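Local atomic coordinates of twin-arginine translocation pathway signal (Rhodoferax ferrireducens, PDB entry 5IM2), a protein that binds benzoate and probably serves as the solute-binding component of a TRAP transporter, delivering its ligand for uptake into the cell. Residues 50-55 / 108-113; 121-126 / 155-160; 248-253 / 317-322. All coordinates share one frame; numbering follows the deposited sequence.

Contact 1: residues 50-55 / 108-113; sequences TLKFHT and VVDIIW
Strand 50-55 runs parallel to strand 111-113 in the mixed five-stranded sheet of one lobe of this solute-binding fold, with Phe53 opposite Ile111 and His54 opposite Ile112; the loop 108-110 just before the second strand adds to the contact. The ladder starts at Lys52 O, which accepts the backbone N-H of Ile111, and continues where His54 N reaches Ile111 O at 2.9 Å. Asp110, just before strand 111-114, grips Lys52 twice: its backbone N also gives to Lys52 O, and its side chain takes Lys52 N. The aspartate CG stands anti to the carbonyl carbon (chi1 -59°), which carries the carboxylate across to the first strand, where Asp110 OD2 receives Lys52 N, 2.8 Å away, through its anti lone pair in an almost straight bond. The other oxygen, OD1, is bound by Ser271. With an alanine in place of Asp110, Lys52 N would probably lose its acceptor and Ser271 its carboxylate partner, leaving the loop before strand 111-114 freer to shift. On the face carrying Phe53 and Ile111 the packing is apolar, as suits a buried layer: the branched Ile111 puts CG2 3.6 Å from Phe53 CD2, while its CD1 meets Leu51 CD1 at 4.1 Å. Farther along, Thr55 and Trp113 lie side by side; Thr55 OG1 donates to Trp113 O (2.9 Å) and also sits in the indole plane at the edge, near CE3. The Trp113 side chain stacks on Phe263 and gives its NE1 proton to Gln166. Helix 62-78 packs on the Phe53 face through Trp64, His68 and Met72, helix 100-106 meets His54 and Ile112 on the other, and strand 83-88 hydrogen-bonds to the far edge of strand 49-55.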
loop_
_atom_site.group_PDB
_atom_site.type_symbol
_atom_site.label_atom_id
_atom_site.label_comp_id
_atom_site.label_asym_id
_atom_site.label_seq_id
_atom_site.Cartn_x
_atom_site.Cartn_y
_atom_site.Cartn_z
ATOM N N THR A 50 7.039 14.622 22.589
ATOM C CA THR A 50 7.674 14.514 21.286
ATOM C C THR A 50 7.620 13.054 20.863
ATOM O O THR A 50 8.140 12.182 21.562
ATOM C CB THR A 50 9.106 15.043 21.338
ATOM O OG1 THR A 50 9.096 16.338 21.945
ATOM C CG2 THR A 50 9.711 15.165 19.941
ATOM N N LEU A 51 6.980 12.797 19.734
ATOM C CA LEU A 51 6.818 11.452 19.208
ATOM C C LEU A 51 7.763 11.248 18.035
ATOM O O LEU A 51 7.873 12.112 17.160
ATOM C CB LEU A 51 5.372 11.221 18.758
ATOM C CG LEU A 51 4.305 11.413 19.829
ATOM C CD1 LEU A 51 2.930 11.328 19.205
ATOM C CD2 LEU A 51 4.437 10.416 20.965
ATOM N N LYS A 52 8.420 10.087 18.002
ATOM C CA LYS A 52 9.286 9.721 16.892
ATOM C C LYS A 52 8.489 8.989 15.820
ATOM O O LYS A 52 7.839 7.974 16.104
ATOM C CB LYS A 52 10.434 8.844 17.372
ATOM C CG LYS A 52 11.348 9.557 18.327
ATOM C CD LYS A 52 12.527 8.644 18.701
ATOM C CE LYS A 52 13.320 9.197 19.868
ATOM N NZ LYS A 52 13.387 8.189 20.960
ATOM N N PHE A 53 8.570 9.496 14.592
ATOM C CA PHE A 53 7.888 8.947 13.414
ATOM C C PHE A 53 8.944 8.430 12.434
ATOM O O PHE A 53 9.905 9.141 12.137
ATOM C CB PHE A 53 7.035 10.046 12.776
ATOM C CG PHE A 53 6.219 9.613 11.583
ATOM C CD1 PHE A 53 6.798 9.452 10.332
ATOM C CD2 PHE A 53 4.848 9.468 11.695
ATOM C CE1 PHE A 53 6.044 9.098 9.237
ATOM C CE2 PHE A 53 4.086 9.103 10.595
ATOM C CZ PHE A 53 4.701 8.903 9.360
ATOM N N HIS A 54 8.800 7.182 11.957
ATOM C CA HIS A 54 9.776 6.570 11.060
ATOM C C HIS A 54 9.079 5.917 9.878
ATOM O O HIS A 54 8.074 5.226 10.059
ATOM C CB HIS A 54 10.615 5.484 11.806
ATOM C CG HIS A 54 11.925 5.134 11.170
ATOM N ND1 HIS A 54 12.568 3.949 11.456
ATOM C CD2 HIS A 54 12.751 5.814 10.339
ATOM C CE1 HIS A 54 13.706 3.889 10.789
ATOM N NE2 HIS A 54 13.839 5.007 10.099
ATOM N N THR A 55 9.652 6.069 8.683
ATOM C CA THR A 55 9.137 5.368 7.510
ATOM C C THR A 55 10.228 5.261 6.458
ATOM O O THR A 55 11.347 5.758 6.631
ATOM C CB THR A 55 7.894 6.093 6.958
ATOM O OG1 THR A 55 7.298 5.342 5.893
ATOM C CG2 THR A 55 8.242 7.478 6.437
ATOM N N VAL A 108 11.208 1.466 19.907
ATOM C CA VAL A 108 12.348 2.147 19.300
ATOM C C VAL A 108 11.908 3.489 18.743
ATOM O O VAL A 108 12.604 4.506 18.893
ATOM C CB VAL A 108 12.943 1.247 18.200
ATOM C CG1 VAL A 108 14.096 1.923 17.518
ATOM C CG2 VAL A 108 13.394 -0.074 18.803
ATOM N N VAL A 109 10.748 3.505 18.066
ATOM C CA VAL A 109 10.056 4.728 17.693
ATOM C C VAL A 109 8.615 4.670 18.198
ATOM O O VAL A 109 8.140 3.638 18.669
ATOM C CB VAL A 109 10.074 4.934 16.166
ATOM C CG1 VAL A 109 11.523 5.062 15.670
ATOM C CG2 VAL A 109 9.359 3.806 15.480
ATOM N N ASP A 110 7.890 5.784 18.038
ATOM C CA ASP A 110 6.490 5.830 18.466
ATOM C C ASP A 110 5.483 5.539 17.355
ATOM O O ASP A 110 4.459 4.899 17.620
ATOM C CB ASP A 110 6.172 7.191 19.090
ATOM C CG ASP A 110 7.036 7.485 20.278
ATOM O OD1 ASP A 110 6.812 6.821 21.320
ATOM O OD2 ASP A 110 7.937 8.352 20.172
ATOM N N ILE A 111 5.714 6.002 16.123
ATOM C CA ILE A 111 4.755 5.837 15.034
ATOM C C ILE A 111 5.496 5.452 13.767
ATOM O O ILE A 111 6.533 6.039 13.438
ATOM C CB ILE A 111 3.924 7.123 14.787
ATOM C CG1 ILE A 111 3.120 7.478 16.031
ATOM C CG2 ILE A 111 3.035 6.952 13.570
ATOM C CD1 ILE A 111 2.551 8.892 15.959
ATOM N N ILE A 112 4.964 4.457 13.052
ATOM C CA ILE A 112 5.494 4.044 11.759
ATOM C C ILE A 112 4.365 3.995 10.732
ATOM O O ILE A 112 3.181 3.871 11.069
ATOM C CB ILE A 112 6.250 2.686 11.842
ATOM C CG1 ILE A 112 5.354 1.546 12.297
ATOM C CG2 ILE A 112 7.391 2.835 12.809
ATOM C CD1 ILE A 112 4.698 0.783 11.196
ATOM N N TRP A 113 4.753 4.106 9.449
ATOM C CA TRP A 113 3.875 3.864 8.310
ATOM C C TRP A 113 4.597 2.868 7.416
ATOM O O TRP A 113 5.736 3.130 6.989
ATOM C CB TRP A 113 3.570 5.164 7.550
ATOM C CG TRP A 113 2.616 5.095 6.397
ATOM C CD1 TRP A 113 1.255 5.228 6.450
ATOM C CD2 TRP A 113 2.954 4.971 5.016
ATOM N NE1 TRP A 113 0.724 5.164 5.174
ATOM C CE2 TRP A 113 1.747 5.040 4.281
ATOM C CE3 TRP A 113 4.159 4.815 4.321
ATOM C CZ2 TRP A 113 1.704 4.937 2.896
ATOM C CZ3 TRP A 113 4.114 4.710 2.952
ATOM C CH2 TRP A 113 2.902 4.791 2.252
#

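Contact 2: residues 121-126 / 155-160; sequences GRFPRI and DEFKDT
A salt-bridge network of Arg125, Asp155 and Glu156, set beside an offset stack of Phe123 on Phe157, joins the loops that lead into and out of helix 138-152. Glu156 can be followed outward. Glu156 CB lies 3.5 Å from Arg125 NH2, and CG, placed anti to the backbone N (chi1 176°), runs past Phe123 CD1. A bend at the next bond turns the carboxylate toward the backbone of 123-126, so that CD lies against Phe123 C and Arg125 N. There Glu156 OE1 takes Ile126 N on its syn lone pair at 2.8 Å, and Glu156 OE2 takes Arg125 N in the same manner; Glu156 OE2 also receives Arg125 NE (3.1 Å), this time from above the carboxylate plane. A glutamate suits the place because it is long enough to reach two successive N-H groups and its charge is matched by the arginine. Arg125 in turn grips Asp155 end-on, NH1 to OD1 and NH2 to OD2, the two flat groups being 52° apart. Beside these charges, Phe157 CE1 lies over one face of the Phe123 ring, 3.4 Å from Phe123 CD1, and the aliphatic CG of Arg122 covers the opposite face. Helix 138-152 touches the group through Met149, and Tyr148 binds Arg125 O. One water completes the network, accepting from Arg125 NH2 and donating to Glu156 OE2 at 2.7 Å.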
loop_
_atom_site.group_PDB
_atom_site.type_symbol
_atom_site.label_atom_id
_atom_site.label_comp_id
_atom_site.label_asym_id
_atom_site.label_seq_id
_atom_site.Cartn_x
_atom_site.Cartn_y
_atom_site.Cartn_z
ATOM N N GLY A 121 3.887 -13.227 5.494
ATOM C CA GLY A 121 2.927 -14.016 6.254
ATOM C C GLY A 121 2.668 -13.621 7.704
ATOM O O GLY A 121 2.030 -14.376 8.439
ATOM N N ARG A 122 3.121 -12.438 8.129
ATOM C CA ARG A 122 2.843 -11.950 9.481
ATOM C C ARG A 122 1.406 -11.443 9.628
ATOM O O ARG A 122 0.804 -11.586 10.698
ATOM C CB ARG A 122 3.805 -10.819 9.831
ATOM C CG ARG A 122 3.552 -10.088 11.125
ATOM C CD ARG A 122 4.274 -10.703 12.307
ATOM N NE ARG A 122 4.340 -9.746 13.413
ATOM C CZ ARG A 122 5.330 -8.869 13.619
ATOM N NH1 ARG A 122 6.392 -8.808 12.810
ATOM N NH2 ARG A 122 5.268 -8.052 14.663
ATOM N N PHE A 123 0.852 -10.834 8.584
ATOM C CA PHE A 123 -0.469 -10.200 8.640
ATOM C C PHE A 123 -1.348 -10.795 7.542
ATOM O O PHE A 123 -1.658 -10.148 6.543
ATOM C CB PHE A 123 -0.363 -8.681 8.517
ATOM C CG PHE A 123 0.572 -8.067 9.479
ATOM C CD1 PHE A 123 0.232 -7.959 10.832
ATOM C CD2 PHE A 123 1.827 -7.618 9.072
ATOM C CE1 PHE A 123 1.108 -7.395 11.755
ATOM C CE2 PHE A 123 2.695 -7.051 9.982
ATOM C CZ PHE A 123 2.334 -6.926 11.332
ATOM N N PRO A 124 -1.765 -12.056 7.703
ATOM C CA PRO A 124 -2.438 -12.737 6.595
ATOM C C PRO A 124 -3.813 -12.198 6.274
ATOM O O PRO A 124 -4.197 -12.217 5.102
ATOM C CB PRO A 124 -2.509 -14.188 7.077
ATOM C CG PRO A 124 -2.450 -14.115 8.560
ATOM C CD PRO A 124 -1.540 -12.948 8.849
ATOM N N ARG A 125 -4.592 -11.736 7.251
ATOM C CA ARG A 125 -5.985 -11.427 6.920
ATOM C C ARG A 125 -6.156 -10.099 6.171
ATOM O O ARG A 125 -7.090 -9.957 5.365
ATOM C CB ARG A 125 -6.824 -11.426 8.194
ATOM C CG ARG A 125 -7.056 -12.788 8.758
ATOM C CD ARG A 125 -7.599 -12.730 10.152
ATOM N NE ARG A 125 -6.542 -12.451 11.098
ATOM C CZ ARG A 125 -6.678 -12.516 12.420
ATOM N NH1 ARG A 125 -7.850 -12.818 12.970
ATOM N NH2 ARG A 125 -5.638 -12.260 13.192
ATOM N N ILE A 126 -5.280 -9.113 6.403
ATOM C CA ILE A 126 -5.428 -7.844 5.705
ATOM C C ILE A 126 -5.131 -7.994 4.216
ATOM O O ILE A 126 -5.505 -7.133 3.402
ATOM C CB ILE A 126 -4.532 -6.769 6.347
ATOM C CG1 ILE A 126 -4.948 -5.402 5.831
ATOM C CG2 ILE A 126 -3.069 -7.017 6.081
ATOM C CD1 ILE A 126 -4.087 -4.247 6.379
ATOM N N ASP A 155 -7.467 -8.855 16.259
ATOM C CA ASP A 155 -6.274 -9.390 16.908
ATOM C C ASP A 155 -5.042 -9.369 16.010
ATOM O O ASP A 155 -3.939 -9.595 16.508
ATOM C CB ASP A 155 -6.519 -10.819 17.359
ATOM C CG ASP A 155 -6.896 -11.705 16.216
ATOM O OD1 ASP A 155 -8.069 -11.629 15.777
ATOM O OD2 ASP A 155 -6.020 -12.451 15.736
ATOM N N GLU A 156 -5.189 -9.095 14.708
ATOM C CA GLU A 156 -4.050 -9.176 13.793
ATOM C C GLU A 156 -2.999 -8.121 14.092
ATOM O O GLU A 156 -1.800 -8.366 13.878
ATOM C CB GLU A 156 -4.518 -9.047 12.329
ATOM C CG GLU A 156 -3.411 -9.014 11.266
ATOM C CD GLU A 156 -3.811 -9.735 9.976
ATOM O OE1 GLU A 156 -3.939 -9.065 8.904
ATOM O OE2 GLU A 156 -4.020 -10.970 10.040
ATOM N N PHE A 157 -3.420 -6.954 14.569
ATOM C CA PHE A 157 -2.510 -5.871 14.901
ATOM C C PHE A 157 -2.576 -5.519 16.383
ATOM O O PHE A 157 -2.302 -4.377 16.758
ATOM C CB PHE A 157 -2.824 -4.623 14.083
ATOM C CG PHE A 157 -2.531 -4.738 12.589
ATOM C CD1 PHE A 157 -1.222 -4.750 12.109
ATOM C CD2 PHE A 157 -3.569 -4.770 11.669
ATOM C CE1 PHE A 157 -0.967 -4.817 10.756
ATOM C CE2 PHE A 157 -3.302 -4.849 10.296
ATOM C CZ PHE A 157 -2.005 -4.864 9.851
ATOM N N LYS A 158 -2.956 -6.470 17.231
ATOM C CA LYS A 158 -3.263 -6.137 18.621
ATOM C C LYS A 158 -2.031 -5.748 19.418
ATOM O O LYS A 158 -2.177 -5.249 20.546
ATOM C CB LYS A 158 -3.968 -7.305 19.312
ATOM C CG LYS A 158 -3.127 -8.567 19.433
ATOM C CD LYS A 158 -3.885 -9.650 20.192
ATOM C CE LYS A 158 -2.976 -10.804 20.564
ATOM N NZ LYS A 158 -3.388 -12.075 19.911
ATOM N N ASP A 159 -0.835 -5.918 18.851
ATOM C CA ASP A 159 0.381 -5.561 19.557
ATOM C C ASP A 159 0.784 -4.111 19.313
ATOM O O ASP A 159 1.781 -3.657 19.892
ATOM C CB ASP A 159 1.525 -6.532 19.208
ATOM C CG ASP A 159 1.687 -6.778 17.718
ATOM O OD1 ASP A 159 0.831 -6.337 16.933
ATOM O OD2 ASP A 159 2.681 -7.450 17.343
ATOM N N THR A 160 -0.012 -3.353 18.546
ATOM C CA THR A 160 0.171 -1.917 18.413
ATOM C C THR A 160 -1.179 -1.234 18.541
ATOM O O THR A 160 -2.233 -1.877 18.600
ATOM C CB THR A 160 0.838 -1.528 17.072
ATOM O OG1 THR A 160 0.019 -1.909 15.948
ATOM C CG2 THR A 160 2.247 -2.149 16.987
HETATM O O HOH W 1 -2.982 -12.455 12.094
#

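Contact 3: residues 248-253 / 317-322; sequences HSEFDP and IYAIPA
Strands 248-251 and 317-320 run parallel, their axes 30° apart, and an unbroken ladder passes from His248 O to Tyr318 N, Tyr318 O to Glu250 N, Glu250 O to Ile320 N (2.8 Å, almost straight) and Ile320 O to Asp252 N. Phe251 and Ile320 lie side by side, and Ile320 CD1 sits over one face of the Phe251 ring in a CH-pi contact, 4.0 Å from its centroid; the slim methyl end can rest against the ring, and the beta-branch suits a strand. Phe328 of helix 322-332 meets the same ring edge-to-face. Next along this face, Ser249 OG approaches the edge of the Tyr318 ring, 3.9 Å from Tyr318 CD2, while binding Ile180 O. On the other face, that of His248, Ile317 and Ala319, the straight tail of Glu250 brings OE2 against Ile317 CG2 and Ala319 CB; its OE1 is held by Arg307 and Trp233. Where the ladder ends, a water donates to both Asp252 O and Ile320 O, and Pro321 occupies the N-cap of the following helix. This is parallel pairing at the margin of the second lobe's mixed six-stranded sheet, strand 316-320 being outermost within the chain, in the two-lobed fold of periplasmic solute-binding proteins.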
loop_
_atom_site.group_PDB
_atom_site.type_symbol
_atom_site.label_atom_id
_atom_site.label_comp_id
_atom_site.label_asym_id
_atom_site.label_seq_id
_atom_site.Cartn_x
_atom_site.Cartn_y
_atom_site.Cartn_z
ATOM N N HIS A 248 5.042 1.769 -19.730
ATOM C CA HIS A 248 4.110 1.744 -18.615
ATOM C C HIS A 248 2.765 1.252 -19.116
ATOM O O HIS A 248 2.230 1.798 -20.086
ATOM C CB HIS A 248 3.990 3.141 -18.018
ATOM C CG HIS A 248 5.316 3.790 -17.774
ATOM N ND1 HIS A 248 5.983 3.700 -16.569
ATOM C CD2 HIS A 248 6.122 4.498 -18.593
ATOM C CE1 HIS A 248 7.142 4.330 -16.660
ATOM N NE2 HIS A 248 7.242 4.833 -17.874
ATOM N N SER A 249 2.223 0.229 -18.470
ATOM C CA SER A 249 0.902 -0.283 -18.804
ATOM C C SER A 249 0.003 -0.139 -17.583
ATOM O O SER A 249 0.221 -0.797 -16.563
ATOM C CB SER A 249 0.990 -1.733 -19.272
ATOM O OG SER A 249 1.447 -1.726 -20.606
ATOM N N GLU A 250 -0.993 0.735 -17.693
ATOM C CA GLU A 250 -2.047 0.873 -16.707
ATOM C C GLU A 250 -3.286 0.119 -17.193
ATOM O O GLU A 250 -3.345 -0.369 -18.318
ATOM C CB GLU A 250 -2.347 2.361 -16.460
ATOM C CG GLU A 250 -2.850 3.067 -17.707
ATOM C CD GLU A 250 -2.805 4.604 -17.649
ATOM O OE1 GLU A 250 -2.262 5.193 -16.682
ATOM O OE2 GLU A 250 -3.323 5.226 -18.607
ATOM N N PHE A 251 -4.266 -0.013 -16.306
ATOM C CA PHE A 251 -5.533 -0.655 -16.625
ATOM C C PHE A 251 -6.619 0.402 -16.752
ATOM O O PHE A 251 -6.778 1.234 -15.855
ATOM C CB PHE A 251 -5.908 -1.664 -15.536
ATOM C CG PHE A 251 -5.144 -2.939 -15.644
ATOM C CD1 PHE A 251 -3.850 -3.015 -15.193
ATOM C CD2 PHE A 251 -5.699 -4.035 -16.275
ATOM C CE1 PHE A 251 -3.125 -4.197 -15.331
ATOM C CE2 PHE A 251 -4.982 -5.215 -16.401
ATOM C CZ PHE A 251 -3.711 -5.289 -15.954
ATOM N N ASP A 252 -7.342 0.385 -17.864
ATOM C CA ASP A 252 -8.477 1.291 -17.987
ATOM C C ASP A 252 -9.413 1.068 -16.799
ATOM O O ASP A 252 -9.709 -0.087 -16.454
ATOM C CB ASP A 252 -9.225 1.070 -19.300
ATOM C CG ASP A 252 -10.244 2.168 -19.579
ATOM O OD1 ASP A 252 -9.856 3.193 -20.174
ATOM O OD2 ASP A 252 -11.422 2.015 -19.191
ATOM N N PRO A 253 -9.904 2.130 -16.153
ATOM C CA PRO A 253 -10.776 1.941 -14.980
ATOM C C PRO A 253 -11.966 1.032 -15.225
ATOM O O PRO A 253 -12.420 0.358 -14.292
ATOM C CB PRO A 253 -11.238 3.369 -14.663
ATOM C CG PRO A 253 -10.296 4.254 -15.345
ATOM C CD PRO A 253 -9.822 3.537 -16.560
ATOM N N ILE A 317 3.131 5.071 -22.567
ATOM C CA ILE A 317 2.066 4.658 -21.668
ATOM C C ILE A 317 0.988 3.994 -22.502
ATOM O O ILE A 317 0.519 4.564 -23.496
ATOM C CB ILE A 317 1.462 5.848 -20.904
ATOM C CG1 ILE A 317 2.510 6.567 -20.074
ATOM C CG2 ILE A 317 0.325 5.382 -20.035
ATOM C CD1 ILE A 317 1.974 7.858 -19.463
ATOM N N TYR A 318 0.544 2.835 -22.055
ATOM C CA TYR A 318 -0.532 2.089 -22.683
ATOM C C TYR A 318 -1.587 1.780 -21.632
ATOM O O TYR A 318 -1.255 1.486 -20.479
ATOM C CB TYR A 318 0.008 0.803 -23.298
ATOM C CG TYR A 318 -1.032 -0.109 -23.905
ATOM C CD1 TYR A 318 -1.617 0.191 -25.124
ATOM C CD2 TYR A 318 -1.425 -1.280 -23.261
ATOM C CE1 TYR A 318 -2.562 -0.643 -25.686
ATOM C CE2 TYR A 318 -2.374 -2.124 -23.816
ATOM C CZ TYR A 318 -2.943 -1.801 -25.027
ATOM O OH TYR A 318 -3.881 -2.634 -25.604
ATOM N N ALA A 319 -2.854 1.861 -22.028
ATOM C CA ALA A 319 -3.962 1.503 -21.158
ATOM C C ALA A 319 -4.566 0.197 -21.650
ATOM O O ALA A 319 -5.071 0.121 -22.775
ATOM C CB ALA A 319 -5.028 2.591 -21.116
ATOM N N ILE A 320 -4.533 -0.814 -20.792
ATOM C CA ILE A 320 -5.078 -2.126 -21.113
ATOM C C ILE A 320 -6.603 -2.030 -21.065
ATOM O O ILE A 320 -7.170 -1.697 -20.010
ATOM C CB ILE A 320 -4.533 -3.191 -20.143
ATOM C CG1 ILE A 320 -3.046 -3.413 -20.403
ATOM C CG2 ILE A 320 -5.277 -4.521 -20.286
ATOM C CD1 ILE A 320 -2.336 -4.139 -19.247
ATOM N N PRO A 321 -7.295 -2.299 -22.171
ATOM C CA PRO A 321 -8.757 -2.157 -22.198
ATOM C C PRO A 321 -9.457 -3.218 -21.360
ATOM O O PRO A 321 -8.893 -4.250 -20.994
ATOM C CB PRO A 321 -9.105 -2.304 -23.684
ATOM C CG PRO A 321 -7.969 -3.057 -24.273
ATOM C CD PRO A 321 -6.750 -2.706 -23.475
ATOM N N ALA A 322 -10.724 -2.928 -21.048
ATOM C CA ALA A 322 -11.493 -3.787 -20.145
ATOM C C ALA A 322 -11.585 -5.217 -20.658
ATOM O O ALA A 322 -11.611 -6.163 -19.856
ATOM C CB ALA A 322 -12.906 -3.215 -19.971
HETATM O O HOH W 2 -8.888 -2.441 -17.927
#

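In the fold
Along the chain the three contacts follow one another, each closing before the next opens. Contact 1 lies within the five-stranded sheet. Contact 2, its centre about 19 Å away, belongs to the same part of the fold: its first segment follows strand 111-114 and its second leads into strand 161-167 of that sheet, with helix 138-152 between them. Contact 3 lies in the six-stranded sheet on the opposite side of the chain's centre, about 37 Å from contact 1 and 33 Å from contact 2, centre to centre. The Trp113 side chain of contact 1 is about 4 Å from the benzoate and the His248 side chain of contact 3 about 13 Å, consistent with a ligand held between two lobes, each built on its own sheet.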